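Local atomic coordinates of LacI family sugar-binding transcriptional regulator (Enterococcus faecalis V583, PDB entry 4RK0), a protein that probably acts as a LacI-family DNA-binding transcription regulator and holds ribose in its sugar-binding domain. Residues 58-63 with 80-85; 65-70 with 86-91; 128-133 with 155-160; 141-146 with 183-188. One frame throughout, in Å; residues are numbered along the deposited sequence.

Contact 1: 58-63 with 80-85; sequences ELIRRS and NETLRA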
loop_
_atom_site.group_PDB
_atom_site.type_symbol
_atom_site.label_atom_id
_atom_site.label_comp_id
_atom_site.label_asym_id
_atom_site.label_seq_id
_atom_site.Cartn_x
_atom_site.Cartn_y
_atom_site.Cartn_z
ATOM N N GLU A 58 -24.028 3.221 -6.895
ATOM C CA GLU A 58 -24.881 2.686 -5.843
ATOM C C GLU A 58 -24.366 3.058 -4.450
ATOM O O GLU A 58 -25.142 3.254 -3.513
ATOM C CB GLU A 58 -24.985 1.172 -5.971
ATOM C CG GLU A 58 -26.332 0.597 -5.575
ATOM C CD GLU A 58 -26.719 -0.590 -6.435
ATOM O OE1 GLU A 58 -25.832 -1.414 -6.749
ATOM O OE2 GLU A 58 -27.907 -0.696 -6.803
ATOM N N LEU A 59 -23.053 3.163 -4.308
ATOM C CA LEU A 59 -22.489 3.531 -3.021
ATOM C C LEU A 59 -22.789 4.986 -2.699
ATOM O O LEU A 59 -23.240 5.316 -1.581
ATOM C CB LEU A 59 -21.004 3.226 -2.969
ATOM C CG LEU A 59 -20.364 3.534 -1.605
ATOM C CD1 LEU A 59 -20.666 2.450 -0.583
ATOM C CD2 LEU A 59 -18.880 3.668 -1.784
ATOM N N ILE A 60 -22.583 5.871 -3.663
ATOM C CA ILE A 60 -22.828 7.284 -3.428
ATOM C C ILE A 60 -24.299 7.547 -3.039
ATOM O O ILE A 60 -24.590 8.600 -2.509
ATOM C CB ILE A 60 -22.351 8.167 -4.622
ATOM C CG1 ILE A 60 -22.042 9.601 -4.192
ATOM C CG2 ILE A 60 -23.346 8.196 -5.792
ATOM C CD1 ILE A 60 -20.679 9.762 -3.582
ATOM N N ARG A 61 -25.205 6.580 -3.245
ATOM C CA ARG A 61 -26.618 6.749 -2.877
ATOM C C ARG A 61 -26.998 6.136 -1.504
ATOM O O ARG A 61 -28.173 6.140 -1.144
ATOM C CB ARG A 61 -27.515 6.144 -3.964
ATOM C CG ARG A 61 -27.476 6.885 -5.275
ATOM C CD ARG A 61 -28.186 6.114 -6.379
ATOM N NE ARG A 61 -28.531 7.000 -7.494
ATOM C CZ ARG A 61 -27.673 7.464 -8.403
ATOM N NH1 ARG A 61 -28.117 8.269 -9.363
ATOM N NH2 ARG A 61 -26.378 7.137 -8.362
ATOM N N ARG A 62 -26.035 5.576 -0.779
ATOM C CA ARG A 62 -26.290 5.051 0.559
ATOM C C ARG A 62 -26.456 6.213 1.511
ATOM O O ARG A 62 -25.873 7.289 1.293
ATOM C CB ARG A 62 -25.120 4.230 1.089
ATOM C CG ARG A 62 -24.656 3.090 0.211
ATOM C CD ARG A 62 -25.756 2.166 -0.274
ATOM N NE ARG A 62 -25.118 1.201 -1.161
ATOM C CZ ARG A 62 -24.891 -0.081 -0.886
ATOM N NH1 ARG A 62 -24.256 -0.817 -1.776
ATOM N NH2 ARG A 62 -25.296 -0.637 0.253
ATOM N N SER A 63 -27.198 5.975 2.589
ATOM C CA SER A 63 -27.443 7.015 3.589
ATOM C C SER A 63 -26.389 6.970 4.716
ATOM O O SER A 63 -26.631 6.479 5.825
ATOM C CB SER A 63 -28.875 6.913 4.127
ATOM O OG SER A 63 -29.412 8.209 4.332
ATOM N N ASN A 80 -24.716 16.524 -7.030
ATOM C CA ASN A 80 -25.895 17.380 -6.905
ATOM C C ASN A 80 -27.197 16.611 -6.690
ATOM O O ASN A 80 -27.966 16.942 -5.791
ATOM C CB ASN A 80 -26.011 18.280 -8.131
ATOM C CG ASN A 80 -24.805 19.184 -8.305
ATOM O OD1 ASN A 80 -23.917 19.253 -7.443
ATOM N ND2 ASN A 80 -24.756 19.869 -9.432
ATOM N N GLU A 81 -27.426 15.570 -7.480
ATOM C CA GLU A 81 -28.659 14.799 -7.397
ATOM C C GLU A 81 -28.756 13.831 -6.209
ATOM O O GLU A 81 -29.852 13.389 -5.863
ATOM C CB GLU A 81 -28.922 14.070 -8.727
ATOM C CG GLU A 81 -28.086 12.826 -8.976
ATOM C CD GLU A 81 -28.176 12.318 -10.410
ATOM O OE1 GLU A 81 -28.651 13.065 -11.297
ATOM O OE2 GLU A 81 -27.762 11.162 -10.654
ATOM N N THR A 82 -27.629 13.499 -5.577
ATOM C CA THR A 82 -27.637 12.565 -4.466
ATOM C C THR A 82 -27.345 13.279 -3.150
ATOM O O THR A 82 -28.197 13.336 -2.265
ATOM C CB THR A 82 -26.602 11.444 -4.685
ATOM O OG1 THR A 82 -25.316 12.030 -4.923
ATOM C CG2 THR A 82 -26.978 10.582 -5.888
ATOM N N LEU A 83 -26.142 13.827 -3.027
ATOM C CA LEU A 83 -25.681 14.339 -1.751
ATOM C C LEU A 83 -26.193 15.759 -1.455
ATOM O O LEU A 83 -26.602 16.026 -0.335
ATOM C CB LEU A 83 -24.148 14.322 -1.689
ATOM C CG LEU A 83 -23.419 13.010 -2.012
ATOM C CD1 LEU A 83 -21.935 13.214 -1.728
ATOM C CD2 LEU A 83 -23.946 11.835 -1.196
ATOM N N ARG A 84 -26.105 16.690 -2.403
ATOM C CA ARG A 84 -26.626 18.042 -2.133
ATOM C C ARG A 84 -28.141 17.998 -1.981
ATOM O O ARG A 84 -28.690 18.693 -1.137
ATOM C CB ARG A 84 -26.254 19.058 -3.211
ATOM C CG ARG A 84 -24.916 19.743 -3.000
ATOM C CD ARG A 84 -24.458 20.407 -4.288
ATOM N NE ARG A 84 -23.214 21.159 -4.134
ATOM C CZ ARG A 84 -22.125 21.008 -4.889
ATOM N NH1 ARG A 84 -22.098 20.137 -5.904
ATOM N NH2 ARG A 84 -21.056 21.754 -4.640
ATOM N N ALA A 85 -28.799 17.174 -2.788
ATOM C CA ALA A 85 -30.244 17.009 -2.702
ATOM C C ALA A 85 -30.673 16.379 -1.378
ATOM O O ALA A 85 -31.763 16.647 -0.891
ATOM C CB ALA A 85 -30.746 16.173 -3.862
#

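Contact 2: 65-70 with 86-91; sequences DGFVIA and KKIPFI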
loop_
_atom_site.group_PDB
_atom_site.type_symbol
_atom_site.label_atom_id
_atom_site.label_comp_id
_atom_site.label_asym_id
_atom_site.label_seq_id
_atom_site.Cartn_x
_atom_site.Cartn_y
_atom_site.Cartn_z
ATOM N N ASP A 65 -23.319 9.223 6.941
ATOM C CA ASP A 65 -23.215 10.516 7.566
ATOM C C ASP A 65 -22.352 11.470 6.764
ATOM O O ASP A 65 -22.516 12.684 6.851
ATOM C CB ASP A 65 -22.707 10.350 8.996
ATOM C CG ASP A 65 -23.648 9.520 9.834
ATOM O OD1 ASP A 65 -24.867 9.784 9.791
ATOM O OD2 ASP A 65 -23.182 8.583 10.507
ATOM N N GLY A 66 -21.448 10.948 5.936
ATOM C CA GLY A 66 -20.640 11.849 5.119
ATOM C C GLY A 66 -19.695 11.100 4.185
ATOM O O GLY A 66 -19.456 9.916 4.385
ATOM N N PHE A 67 -19.238 11.799 3.157
ATOM C CA PHE A 67 -18.380 11.221 2.104
ATOM C C PHE A 67 -17.099 12.013 1.906
ATOM O O PHE A 67 -17.119 13.230 1.797
ATOM C CB PHE A 67 -19.090 11.194 0.720
ATOM C CG PHE A 67 -20.032 10.040 0.531
ATOM C CD1 PHE A 67 -19.543 8.774 0.263
ATOM C CD2 PHE A 67 -21.416 10.220 0.593
ATOM C CE1 PHE A 67 -20.412 7.699 0.079
ATOM C CE2 PHE A 67 -22.284 9.149 0.415
ATOM C CZ PHE A 67 -21.783 7.889 0.161
ATOM N N VAL A 68 -15.978 11.298 1.821
ATOM C CA VAL A 68 -14.730 11.887 1.326
ATOM C C VAL A 68 -14.555 11.383 -0.122
ATOM O O VAL A 68 -14.543 10.174 -0.322
ATOM C CB VAL A 68 -13.514 11.372 2.149
ATOM C CG1 VAL A 68 -12.229 11.984 1.629
ATOM C CG2 VAL A 68 -13.701 11.682 3.634
ATOM N N ILE A 69 -14.378 12.300 -1.060
ATOM C CA ILE A 69 -14.355 11.994 -2.502
ATOM C C ILE A 69 -13.033 12.454 -3.101
ATOM O O ILE A 69 -12.762 13.624 -3.260
ATOM C CB ILE A 69 -15.583 12.576 -3.282
ATOM C CG1 ILE A 69 -16.887 12.064 -2.653
ATOM C CG2 ILE A 69 -15.481 12.157 -4.753
ATOM C CD1 ILE A 69 -18.151 12.794 -3.054
ATOM N N ALA A 70 -12.186 11.470 -3.400
ATOM C CA ALA A 70 -10.887 11.726 -3.946
ATOM C C ALA A 70 -10.779 11.252 -5.410
ATOM O O ALA A 70 -9.711 11.371 -5.993
ATOM C CB ALA A 70 -9.813 11.011 -3.111
ATOM N N LYS A 86 -29.827 15.545 -0.785
ATOM C CA LYS A 86 -30.202 14.862 0.473
ATOM C C LYS A 86 -29.564 15.525 1.698
ATOM O O LYS A 86 -29.770 15.082 2.828
ATOM C CB LYS A 86 -29.843 13.374 0.417
ATOM C CG LYS A 86 -30.666 12.565 -0.579
ATOM C CD LYS A 86 -29.998 11.246 -0.955
ATOM C CE LYS A 86 -29.896 10.278 0.211
ATOM N NZ LYS A 86 -29.117 9.072 -0.178
ATOM N N LYS A 87 -28.800 16.596 1.450
ATOM C CA LYS A 87 -28.042 17.310 2.497
ATOM C C LYS A 87 -26.999 16.404 3.167
ATOM O O LYS A 87 -26.798 16.464 4.394
ATOM C CB LYS A 87 -28.975 17.888 3.581
ATOM C CG LYS A 87 -30.258 18.549 3.092
ATOM C CD LYS A 87 -30.060 20.000 2.711
ATOM C CE LYS A 87 -31.403 20.710 2.698
ATOM N NZ LYS A 87 -31.339 22.015 1.993
ATOM N N ILE A 88 -26.342 15.550 2.383
ATOM C CA ILE A 88 -25.318 14.679 2.959
ATOM C C ILE A 88 -24.013 15.391 2.708
ATOM O O ILE A 88 -23.674 15.693 1.579
ATOM C CB ILE A 88 -25.296 13.244 2.418
ATOM C CG1 ILE A 88 -26.624 12.557 2.724
ATOM C CG2 ILE A 88 -24.176 12.462 3.096
ATOM C CD1 ILE A 88 -26.658 11.078 2.403
ATOM N N PRO A 89 -23.312 15.729 3.787
ATOM C CA PRO A 89 -22.095 16.497 3.633
ATOM C C PRO A 89 -20.976 15.656 2.994
ATOM O O PRO A 89 -20.967 14.431 3.127
ATOM C CB PRO A 89 -21.744 16.869 5.072
ATOM C CG PRO A 89 -22.304 15.760 5.881
ATOM C CD PRO A 89 -23.567 15.367 5.188
ATOM N N PHE A 90 -20.122 16.336 2.267
ATOM C CA PHE A 90 -18.966 15.727 1.626
ATOM C C PHE A 90 -17.799 16.700 1.482
ATOM O O PHE A 90 -17.909 17.898 1.708
ATOM C CB PHE A 90 -19.363 15.191 0.250
ATOM C CG PHE A 90 -19.679 16.276 -0.757
ATOM C CD1 PHE A 90 -20.949 16.813 -0.853
ATOM C CD2 PHE A 90 -18.698 16.773 -1.576
ATOM C CE1 PHE A 90 -21.220 17.827 -1.765
ATOM C CE2 PHE A 90 -18.957 17.775 -2.488
ATOM C CZ PHE A 90 -20.230 18.316 -2.584
ATOM N N ILE A 91 -16.647 16.150 1.109
ATOM C CA ILE A 91 -15.450 16.918 0.914
ATOM C C ILE A 91 -14.660 16.236 -0.220
ATOM O O ILE A 91 -14.711 15.029 -0.346
ATOM C CB ILE A 91 -14.626 17.018 2.230
ATOM C CG1 ILE A 91 -13.425 17.940 2.059
ATOM C CG2 ILE A 91 -14.228 15.636 2.748
ATOM C CD1 ILE A 91 -12.940 18.489 3.398
#

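Contact 3: 128-133 with 155-160; sequences VIVVMP and VQLIET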
loop_
_atom_site.group_PDB
_atom_site.type_symbol
_atom_site.label_atom_id
_atom_site.label_comp_id
_atom_site.label_asym_id
_atom_site.label_seq_id
_atom_site.Cartn_x
_atom_site.Cartn_y
_atom_site.Cartn_z
ATOM N N VAL A 128 14.634 17.530 -21.078
ATOM C CA VAL A 128 13.947 16.692 -20.100
ATOM C C VAL A 128 12.665 16.103 -20.624
ATOM O O VAL A 128 12.066 16.595 -21.575
ATOM C CB VAL A 128 13.611 17.464 -18.821
ATOM C CG1 VAL A 128 14.867 17.997 -18.166
ATOM C CG2 VAL A 128 12.618 18.592 -19.116
ATOM N N ILE A 129 12.242 15.037 -19.956
ATOM C CA ILE A 129 11.025 14.346 -20.270
ATOM C C ILE A 129 10.139 14.438 -19.059
ATOM O O ILE A 129 10.616 14.285 -17.937
ATOM C CB ILE A 129 11.264 12.841 -20.529
ATOM C CG1 ILE A 129 12.248 12.590 -21.666
ATOM C CG2 ILE A 129 9.937 12.164 -20.763
ATOM C CD1 ILE A 129 11.633 12.687 -23.036
ATOM N N VAL A 130 8.854 14.668 -19.280
ATOM C CA VAL A 130 7.863 14.546 -18.232
ATOM C C VAL A 130 7.029 13.325 -18.548
ATOM O O VAL A 130 6.491 13.196 -19.655
ATOM C CB VAL A 130 6.946 15.783 -18.131
ATOM C CG1 VAL A 130 5.925 15.581 -17.016
ATOM C CG2 VAL A 130 7.759 17.034 -17.884
ATOM N N VAL A 131 6.932 12.398 -17.596
ATOM C CA VAL A 131 6.217 11.155 -17.836
ATOM C C VAL A 131 4.951 11.198 -17.013
ATOM O O VAL A 131 4.993 11.324 -15.759
ATOM C CB VAL A 131 7.053 9.911 -17.417
ATOM C CG1 VAL A 131 6.282 8.633 -17.695
ATOM C CG2 VAL A 131 8.386 9.873 -18.122
ATOM N N MET A 132 3.817 11.089 -17.695
ATOM C CA MET A 132 2.509 11.301 -17.039
ATOM C C MET A 132 1.367 10.606 -17.765
ATOM O O MET A 132 1.551 10.212 -18.897
ATOM C CB MET A 132 2.254 12.810 -16.950
ATOM C CG MET A 132 1.950 13.535 -18.261
ATOM S SD MET A 132 1.903 15.334 -17.925
ATOM C CE MET A 132 0.418 15.468 -16.948
ATOM N N PRO A 133 0.182 10.466 -17.126
ATOM C CA PRO A 133 -0.929 9.814 -17.794
ATOM C C PRO A 133 -1.608 10.722 -18.782
ATOM O O PRO A 133 -1.477 11.937 -18.667
ATOM C CB PRO A 133 -1.895 9.448 -16.659
ATOM C CG PRO A 133 -1.595 10.418 -15.568
ATOM C CD PRO A 133 -0.182 10.908 -15.766
ATOM N N VAL A 155 11.363 20.409 -23.397
ATOM C CA VAL A 155 10.585 19.450 -22.626
ATOM C C VAL A 155 9.817 18.554 -23.570
ATOM O O VAL A 155 9.153 19.047 -24.477
ATOM C CB VAL A 155 9.533 20.152 -21.757
ATOM C CG1 VAL A 155 8.772 19.131 -20.920
ATOM C CG2 VAL A 155 10.160 21.230 -20.890
ATOM N N GLN A 156 9.916 17.240 -23.363
ATOM C CA GLN A 156 9.075 16.307 -24.052
ATOM C C GLN A 156 8.190 15.527 -23.086
ATOM O O GLN A 156 8.586 15.144 -21.989
ATOM C CB GLN A 156 9.917 15.368 -24.923
ATOM C CG GLN A 156 9.106 14.272 -25.604
ATOM C CD GLN A 156 9.917 13.456 -26.597
ATOM O OE1 GLN A 156 11.026 13.837 -26.992
ATOM N NE2 GLN A 156 9.366 12.317 -27.003
ATOM N N LEU A 157 6.977 15.323 -23.540
ATOM C CA LEU A 157 5.919 14.652 -22.804
ATOM C C LEU A 157 5.812 13.206 -23.274
ATOM O O LEU A 157 5.658 12.954 -24.473
ATOM C CB LEU A 157 4.606 15.383 -23.058
ATOM C CG LEU A 157 3.399 14.923 -22.254
ATOM C CD1 LEU A 157 3.685 15.062 -20.772
ATOM C CD2 LEU A 157 2.165 15.724 -22.639
ATOM N N ILE A 158 5.911 12.255 -22.351
ATOM C CA ILE A 158 5.546 10.862 -22.668
ATOM C C ILE A 158 4.373 10.452 -21.814
ATOM O O ILE A 158 4.427 10.560 -20.597
ATOM C CB ILE A 158 6.718 9.885 -22.489
ATOM C CG1 ILE A 158 7.822 10.212 -23.500
ATOM C CG2 ILE A 158 6.236 8.436 -22.635
ATOM C CD1 ILE A 158 9.098 9.429 -23.313
ATOM N N GLU A 159 3.292 10.015 -22.457
ATOM C CA GLU A 159 2.097 9.572 -21.733
ATOM C C GLU A 159 2.157 8.093 -21.497
ATOM O O GLU A 159 2.590 7.301 -22.360
ATOM C CB GLU A 159 0.809 9.967 -22.471
ATOM C CG GLU A 159 0.735 11.462 -22.717
ATOM C CD GLU A 159 -0.457 11.881 -23.544
ATOM O OE1 GLU A 159 -0.790 11.198 -24.525
ATOM O OE2 GLU A 159 -1.054 12.915 -23.210
ATOM N N THR A 160 1.737 7.719 -20.303
ATOM C CA THR A 160 1.781 6.351 -19.897
ATOM C C THR A 160 0.874 6.215 -18.704
ATOM O O THR A 160 0.517 7.205 -18.085
ATOM C CB THR A 160 3.241 5.917 -19.582
ATOM O OG1 THR A 160 3.359 4.489 -19.740
ATOM C CG2 THR A 160 3.663 6.354 -18.109
HETATM O O HOH W 1 -0.986 13.919 -20.460
#

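Contact 4: 141-146 with 183-188; sequences QQRLKG and FAINDE. With RIB (alpha-D-ribofuranose), chain E.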
loop_
_atom_site.group_PDB
_atom_site.type_symbol
_atom_site.label_atom_id
_atom_site.label_comp_id
_atom_site.label_asym_id
_atom_site.label_seq_id
_atom_site.Cartn_x
_atom_site.Cartn_y
_atom_site.Cartn_z
ATOM N N GLN A 141 -2.361 17.488 -13.751
ATOM C CA GLN A 141 -2.105 18.390 -14.842
ATOM C C GLN A 141 -1.430 19.642 -14.314
ATOM O O GLN A 141 -0.503 20.134 -14.920
ATOM C CB GLN A 141 -3.413 18.772 -15.591
ATOM C CG GLN A 141 -3.131 19.411 -16.952
ATOM C CD GLN A 141 -2.552 18.434 -17.975
ATOM O OE1 GLN A 141 -1.570 18.729 -18.671
ATOM N NE2 GLN A 141 -3.159 17.266 -18.072
ATOM N N GLN A 142 -1.886 20.147 -13.167
ATOM C CA GLN A 142 -1.213 21.294 -12.547
ATOM C C GLN A 142 0.293 21.118 -12.298
ATOM O O GLN A 142 1.036 22.096 -12.271
ATOM C CB GLN A 142 -1.906 21.683 -11.245
ATOM C CG GLN A 142 -3.314 22.226 -11.432
ATOM C CD GLN A 142 -3.334 23.588 -12.110
ATOM O OE1 GLN A 142 -3.682 23.715 -13.287
ATOM N NE2 GLN A 142 -2.963 24.613 -11.365
ATOM N N ARG A 143 0.764 19.897 -12.083
ATOM C CA ARG A 143 2.192 19.698 -11.898
ATOM C C ARG A 143 2.954 19.976 -13.183
ATOM O O ARG A 143 4.034 20.582 -13.183
ATOM C CB ARG A 143 2.478 18.273 -11.444
ATOM C CG ARG A 143 1.937 17.933 -10.072
ATOM C CD ARG A 143 1.966 16.442 -9.760
ATOM N NE ARG A 143 1.053 16.155 -8.660
ATOM C CZ ARG A 143 0.719 14.951 -8.240
ATOM N NH1 ARG A 143 1.313 13.863 -8.762
ATOM N NH2 ARG A 143 -0.162 14.830 -7.250
ATOM N N LEU A 144 2.409 19.517 -14.303
ATOM C CA LEU A 144 3.006 19.853 -15.578
ATOM C C LEU A 144 2.958 21.370 -15.800
ATOM O O LEU A 144 3.959 21.995 -16.243
ATOM C CB LEU A 144 2.258 19.159 -16.717
ATOM C CG LEU A 144 2.749 19.599 -18.101
ATOM C CD1 LEU A 144 4.199 19.215 -18.339
ATOM C CD2 LEU A 144 1.861 18.984 -19.170
ATOM N N LYS A 145 1.779 21.940 -15.539
ATOM C CA LYS A 145 1.586 23.415 -15.712
ATOM C C LYS A 145 2.594 24.194 -14.875
ATOM O O LYS A 145 3.244 25.116 -15.362
ATOM C CB LYS A 145 0.160 23.810 -15.332
ATOM C CG LYS A 145 -0.261 25.198 -15.813
ATOM C CD LYS A 145 -1.683 25.192 -16.367
ATOM C CE LYS A 145 -2.334 26.562 -16.280
ATOM N NZ LYS A 145 -2.745 26.870 -14.882
ATOM N N GLY A 146 2.774 23.804 -13.616
ATOM C CA GLY A 146 3.780 24.487 -12.791
ATOM C C GLY A 146 5.181 24.259 -13.308
ATOM O O GLY A 146 6.018 25.176 -13.333
ATOM N N PHE A 183 11.185 13.982 -15.229
ATOM C CA PHE A 183 10.212 14.255 -14.148
ATOM C C PHE A 183 9.107 13.224 -14.212
ATOM O O PHE A 183 8.295 13.252 -15.131
ATOM C CB PHE A 183 9.655 15.721 -14.259
ATOM C CG PHE A 183 8.633 16.103 -13.226
ATOM C CD1 PHE A 183 8.618 15.570 -11.943
ATOM C CD2 PHE A 183 7.671 17.083 -13.548
ATOM C CE1 PHE A 183 7.659 15.962 -11.022
ATOM C CE2 PHE A 183 6.729 17.477 -12.637
ATOM C CZ PHE A 183 6.712 16.933 -11.356
ATOM N N ALA A 184 9.074 12.304 -13.241
ATOM C CA ALA A 184 8.034 11.321 -13.151
ATOM C C ALA A 184 6.913 11.915 -12.323
ATOM O O ALA A 184 7.148 12.366 -11.207
ATOM C CB ALA A 184 8.545 10.053 -12.504
ATOM N N ILE A 185 5.693 11.907 -12.858
ATOM C CA ILE A 185 4.620 12.682 -12.237
ATOM C C ILE A 185 4.107 12.048 -10.959
ATOM O O ILE A 185 3.389 12.685 -10.200
ATOM C CB ILE A 185 3.497 13.002 -13.248
ATOM C CG1 ILE A 185 3.057 14.446 -13.133
ATOM C CG2 ILE A 185 2.338 12.071 -13.077
ATOM C CD1 ILE A 185 4.024 15.400 -13.743
ATOM N N ASN A 186 4.482 10.797 -10.701
ATOM C CA ASN A 186 4.381 10.266 -9.347
ATOM C C ASN A 186 5.505 9.264 -9.075
ATOM O O ASN A 186 6.213 8.844 -10.010
ATOM C CB ASN A 186 3.003 9.732 -8.977
ATOM C CG ASN A 186 2.710 8.352 -9.516
ATOM O OD1 ASN A 186 3.322 7.880 -10.474
ATOM N ND2 ASN A 186 1.725 7.709 -8.908
ATOM N N ASP A 187 5.672 8.915 -7.802
ATOM C CA ASP A 187 6.772 8.024 -7.390
ATOM C C ASP A 187 6.590 6.623 -7.999
ATOM O O ASP A 187 7.568 5.984 -8.378
ATOM C CB ASP A 187 6.923 7.955 -5.873
ATOM C CG ASP A 187 7.478 9.264 -5.251
ATOM O OD1 ASP A 187 8.129 10.048 -5.946
ATOM O OD2 ASP A 187 7.256 9.470 -4.057
ATOM N N GLU A 188 5.369 6.145 -8.108
ATOM C CA GLU A 188 5.138 4.835 -8.740
ATOM C C GLU A 188 5.643 4.795 -10.192
ATOM O O GLU A 188 6.316 3.845 -10.594
ATOM C CB GLU A 188 3.650 4.459 -8.676
ATOM C CG GLU A 188 3.164 4.156 -7.271
ATOM C CD GLU A 188 2.076 3.091 -7.223
ATOM O OE1 GLU A 188 1.144 3.125 -8.051
ATOM O OE2 GLU A 188 2.135 2.210 -6.346
HETATM O O5 RIB E . 0.763 9.015 -6.459
HETATM C C5 RIB E . -0.636 8.944 -6.688
HETATM C C4 RIB E . -0.985 10.218 -7.325
HETATM O O4 RIB E . -2.362 10.300 -7.775
HETATM C C3 RIB E . -0.621 11.105 -6.150
HETATM O O3 RIB E . 0.433 11.910 -6.681
HETATM C C2 RIB E . -1.977 11.743 -5.840
HETATM O O2 RIB E . -1.877 13.137 -5.686
HETATM C C1 RIB E . -2.981 11.250 -6.897
HETATM O O1 RIB E . -3.683 12.316 -7.513
#

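Contact 1: 58-63 with 80-85
I60 and R61 meet E81, T82 and L83 where a type I beta turn, L59 to R62, lies against helix 76-86. The turn follows helix 54-59. Both helices belong to the layer that covers one face of the mixed, largely parallel sheet in this alpha/beta lobe, as in the periplasmic binding protein-like fold of LacI relatives. The R61 chain is extended from CG to NE and crosses T82 at about a right angle. T82 CG2 sits over one face of the R61 guanidinium, 4.1 Å above its plane and over its centre. The same methyl is 3.8 Å from R61 CG. E81 comes to the group obliquely. Its carboxylate plane is turned 70° from the guanidinium plane, and a salt bridge joins R61 NH1 to E81 OE2 at 3.2 Å. R61 NH2 is bonded to T57 O, so the guanidinium links the two helices at the protein surface. T82 OG1 turns back to T78 O within its own helix. On the buried side I60 crosses L83 at about a right angle, with I60 CD1 4.1 Å from L83 CD1. Both side chains also rest on F67 and I69 of strand 66-69. Nearby, L59 and R62 pack on I39 of the second subunit. L83 CD2 approaches the backbone as well, lying 3.6 Å from I60 O.

Contact 2: 65-70 with 86-91
D65 begins the contact with its carbonyl, which faces the ring of P89: D65 O is 3.2 Å from P89 CG. The D65 carboxylate turns elsewhere, with OD2 bonded to T9 N. G66 follows, and its CA makes a CH...O contact of 3.3 Å with P89 O. F67 takes up the parallel ladder. F67 N donates to P89 O at 3.1 Å. F67 O then accepts I91 N at 3.0 Å, so one residue bonds to both neighbours of F90, as parallel pairing requires. F67 and F90 point to the same face of the sheet, and F67 CB is 4.0 Å from F90 CB. At F90 a chi1 of 69° sets CG between the backbone N and carbonyl carbon, which swings the ring off from segment 65-70. V68 points to the other face. It lies side by side with I91, V68 CG2 being 4.1 Å from I91 CG2. I69 N donates to I91 O at 2.8 Å, and I69 pairs on to L93. The two strands flank helix 76-86 in a beta-alpha-beta unit; the helix ends in a Schellman motif at K87. That helix covers F67, I69 and F90, while helix 233-249 packs on V68 and P89. Strand 9-14 pairs with strand 66-69 on its other edge.

Contact 3: 128-133 with 155-160
Q156 N meets the flat V128 carbonyl group in its plane, 2.9 Å from V128 O, in a parallel ladder. At the far end T160 N reaches M132 O differently, from 38° out of the carbonyl plane. In between, V130 N bonds to Q156 O, I158 N to V130 O and M132 N to I158 O. One face of the sheet carries V128, V130, M132, V155, L157 and E159. There L157 CD1 presses on M132, 3.4 Å from SD. With chi1 71° M132 CG stands between backbone N and carbonyl carbon, where it meets L157 CD1 at a tight 3.4 Å. On the other face I129 and Q156 lie side by side, with I129 CD1 3.7 Å from Q156 CB. I129 CG2 touches I158 CD1 at 3.8 Å, and V131 CG1 packs tightly on T160 CG2. A water donates to both P133 O and E159 OE2, bridging the end of strand 154-159 and the loop after strand 127-132. Helix 138-150 covers V128, V130, M132 and V155, and helix 164-175 covers V131 and I158. Strand 154-159 is one of two edge strands of this sheet within the chain. Strand, helix and strand make the beta-alpha-beta crossover typical of periplasmic binding protein-like lobes.

Contact 4: 141-146 with 183-188
F183 turns the edge of its ring to helix 138-150, its CE2 lying 4.1 Å from R143 O. Next, I185 meets the R143 chain at an oblique angle, with I185 CD1 4.0 Å from R143 CB. I185 O accepts R143 NH1 at 2.8 Å, close to the guanidinium plane. The bond is bent, 132° at the hydrogen, and helps fix the rotation of the group that also binds the sugar. R143 NH1 and NH2 both donate to ribose O3, and NH2 also reaches ribose O2 at 2.9 Å. The extended run of R143 from CG to NE carries the guanidinium this far. N186 comes next and uses both ends of its amide. ND2 donates to ribose O5 at 2.9 Å and a nearly straight 166°, while OD1 caps helix 187-199 at I189 N. With chi1 79° the N186 CG stands between the backbone N and carbonyl carbon, and the amide reaches both partners. D109 holds R143 NE by a salt bridge, and Y213 adds a cation-pi contact. D94, Q95, N139, D214 and Q231 also bond the ribose. Strand 181-184 lies between strands 127-132 and 209-211. I185 packs on V130 and M132, L144 on M132, and the F183 ring meets that of F147 of helix 138-150.

Following the chain from the N terminus, contact 1 opens first, at 58-63, and contact 2 opens at 65-70 before contact 1 closes at 80-85. Contact 2 then closes at 86-91, so the two loops cross. They touch through L83 O and I88 N, and join the helix layer to the sheet of the first lobe. Contact 3 opens later, at 128-133. Contact 4 opens at 141-146, inside the loop that contact 3 closes at 155-160, and closes beyond it at 183-188, so these loops cross too. They share the parallel sheet of the second lobe. Contacts 2 and 3 lie on opposite sides of the chain's centre, and contact 4 reaches the ribose.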